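Local coordinates for PfEMP1 variant 1 of strain MC (Plasmodium falciparum, PDB 5LGD), which probably binds receptors on the host cell surface, this chain being a DBL-domain piece of the much longer protein, at residues G44-K47 with K48-F52. Numbering follows the deposited sequence.
Sequences GCNK and KCISF. Unlike the reference sequence in segment 48-52: Ser51 (reference Cys).
Cys45, Asn46 and Lys47 lie in the first turn of helix 45-70 in this DBL domain, and their carbonyl oxygens take up the amide N-H groups of the residues four places on. Cys49 N donates to Cys45 O at 2.9 Å, with a C=O...N angle of 163°. Ile50 N reaches Asn46 O at 3.1 Å and Ser51 N reaches Lys47 O at 3.1 Å, both donors in the carbonyl plane; the latter is the straighter bond, with an N-H...O angle of 161°. Lys47 O accepts more than one bond within this turn: besides Ser51 N, weak ones from Ile50 N and from Ser51 OG, the hydroxyl at 3.4 Å. A chi1 of -60° sets OG beside the backbone N of Ser51, on the side from which it can approach Lys47 O; this serine replaces the cysteine of the reference sequence.

At the N-terminal end, Lys47 N is hydrogen-bonded to OD1 of Asp166, and Gly44 forms a backbone hydrogen bond with the same residue. Two disulfides tie this turn to the rest of the fold: Cys45 is joined to Cys32, and Cys49 to Cys159 of helix 144-162. The Cys49 sulfur SG, set beside its own backbone N, lies 3.3 Å from Cys45 O, the carbonyl that this N-H already uses.

Side chains meet at two places. The methyl CD1 of Ile50 abuts the Asn46 amide, nearest to ND2 at 3.4 Å, a van der Waals contact between a methyl group and a polar amide, with Asn46 OD1 only slightly farther from CD1 at 3.6 Å. Lys47 and Lys48 run side by side in the same direction, a like-charged pairing that probably costs some electrostatic energy: their ammonium nitrogens, Lys47 NZ and Lys48 NZ, end 4.2 Å apart.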
ATOM      1  N   GLY B  44       8.156 -31.583  54.689  1.00 66.95           N
ATOM      2  CA  GLY B  44       9.001 -30.588  54.034  1.00 64.05           C
ATOM      3  C   GLY B  44       8.377 -29.842  52.879  1.00 64.24           C
ATOM      4  O   GLY B  44       9.034 -29.011  52.252  1.00 60.84           O
ATOM      5  N   CYS B  45       7.110 -30.122  52.588  1.00 62.08           N
ATOM      6  CA  CYS B  45       6.413 -29.479  51.483  1.00 60.63           C
ATOM      7  C   CYS B  45       5.923 -28.104  51.789  1.00 66.44           C
ATOM      8  O   CYS B  45       5.872 -27.299  50.866  1.00 66.53           O
ATOM      9  CB  CYS B  45       5.286 -30.356  50.965  1.00 60.51           C
ATOM     10  SG  CYS B  45       5.821 -31.591  49.773  1.00 61.52           S
ATOM     11  N   ASN B  46       5.547 -27.816  53.062  1.00 65.00           N
ATOM     12  CA  ASN B  46       5.064 -26.494  53.463  1.00 65.89           C
ATOM     13  C   ASN B  46       5.983 -25.378  52.970  1.00 68.81           C
ATOM     14  O   ASN B  46       5.504 -24.446  52.308  1.00 68.62           O
ATOM     15  CB  ASN B  46       4.866 -26.400  54.967  1.00 64.56           C
ATOM     16  CG  ASN B  46       4.747 -24.977  55.422  1.00 74.84           C
ATOM     17  OD1 ASN B  46       3.672 -24.362  55.318  1.00 73.20           O
ATOM     18  ND2 ASN B  46       5.883 -24.391  55.832  1.00 57.01           N
ATOM     19  N   LYS B  47       7.301 -25.487  53.301  1.00 64.43           N
ATOM     20  CA  LYS B  47       8.388 -24.567  52.929  1.00 63.32           C
ATOM     21  C   LYS B  47       8.319 -24.284  51.427  1.00 64.69           C
ATOM     22  O   LYS B  47       8.263 -23.121  51.028  1.00 64.61           O
ATOM     23  CB  LYS B  47       9.756 -25.188  53.310  1.00 66.06           C
ATOM     24  CG  LYS B  47      10.962 -24.283  53.067  1.00 79.02           C
ATOM     25  CD  LYS B  47      12.282 -25.006  53.308  1.00 90.81           C
ATOM     26  CE  LYS B  47      13.147 -25.060  52.069  1.00103.43           C
ATOM     27  NZ  LYS B  47      14.461 -25.705  52.344  1.00111.40           N
ATOM     28  N   LYS B  48       8.243 -25.366  50.608  1.00 58.76           N
ATOM     29  CA  LYS B  48       8.149 -25.293  49.157  1.00 55.36           C
ATOM     30  C   LYS B  48       6.854 -24.640  48.663  1.00 58.78           C
ATOM     31  O   LYS B  48       6.918 -23.912  47.679  1.00 58.03           O
ATOM     32  CB  LYS B  48       8.382 -26.680  48.522  1.00 56.89           C
ATOM     33  CG  LYS B  48       9.787 -26.830  47.961  1.00 57.73           C
ATOM     34  CD  LYS B  48      10.761 -27.426  48.950  1.00 64.78           C
ATOM     35  CE  LYS B  48      12.176 -27.067  48.564  1.00 75.02           C
ATOM     36  NZ  LYS B  48      13.164 -28.048  49.090  1.00 84.62           N
ATOM     37  N   CYS B  49       5.702 -24.845  49.341  1.00 57.57           N
ATOM     38  CA  CYS B  49       4.445 -24.174  48.968  1.00 58.96           C
ATOM     39  C   CYS B  49       4.571 -22.644  49.176  1.00 60.02           C
ATOM     40  O   CYS B  49       3.968 -21.868  48.436  1.00 55.20           O
ATOM     41  CB  CYS B  49       3.255 -24.735  49.742  1.00 63.15           C
ATOM     42  SG  CYS B  49       2.978 -26.508  49.512  1.00 67.48           S
ATOM     43  N   ILE B  50       5.354 -22.227  50.195  1.00 58.41           N
ATOM     44  CA  ILE B  50       5.581 -20.813  50.512  1.00 58.50           C
ATOM     45  C   ILE B  50       6.471 -20.159  49.439  1.00 60.62           C
ATOM     46  O   ILE B  50       6.134 -19.069  48.971  1.00 59.95           O
ATOM     47  CB  ILE B  50       6.087 -20.620  51.971  1.00 63.29           C
ATOM     48  CG1 ILE B  50       5.006 -21.078  52.966  1.00 65.58           C
ATOM     49  CG2 ILE B  50       6.489 -19.162  52.243  1.00 64.10           C
ATOM     50  CD1 ILE B  50       5.462 -21.365  54.298  1.00 78.08           C
ATOM     51  N   SER B  51       7.580 -20.822  49.045  1.00 56.55           N
ATOM     52  CA  SER B  51       8.500 -20.349  47.984  1.00 55.85           C
ATOM     53  C   SER B  51       7.774 -20.229  46.646  1.00 57.05           C
ATOM     54  O   SER B  51       7.979 -19.245  45.917  1.00 56.96           O
ATOM     55  CB  SER B  51       9.684 -21.300  47.816  1.00 58.80           C
ATOM     56  OG  SER B  51      10.425 -21.399  49.020  1.00 78.88           O
ATOM     57  N   PHE B  52       6.916 -21.238  46.336  1.00 51.63           N
ATOM     58  CA  PHE B  52       6.093 -21.262  45.134  1.00 48.87           C
ATOM     59  C   PHE B  52       5.072 -20.093  45.230  1.00 51.73           C
ATOM     60  O   PHE B  52       4.952 -19.342  44.273  1.00 50.68           O
ATOM     61  CB  PHE B  52       5.408 -22.615  44.947  1.00 49.83           C
ATOM     62  CG  PHE B  52       4.421 -22.663  43.801  1.00 50.60           C
ATOM     63  CD1 PHE B  52       4.804 -22.299  42.511  1.00 51.48           C
ATOM     64  CD2 PHE B  52       3.123 -23.117  43.999  1.00 53.06           C
ATOM     65  CE1 PHE B  52       3.889 -22.327  41.459  1.00 51.02           C
ATOM     66  CE2 PHE B  52       2.207 -23.149  42.943  1.00 54.63           C
ATOM     67  CZ  PHE B  52       2.594 -22.747  41.684  1.00 50.70           C
TER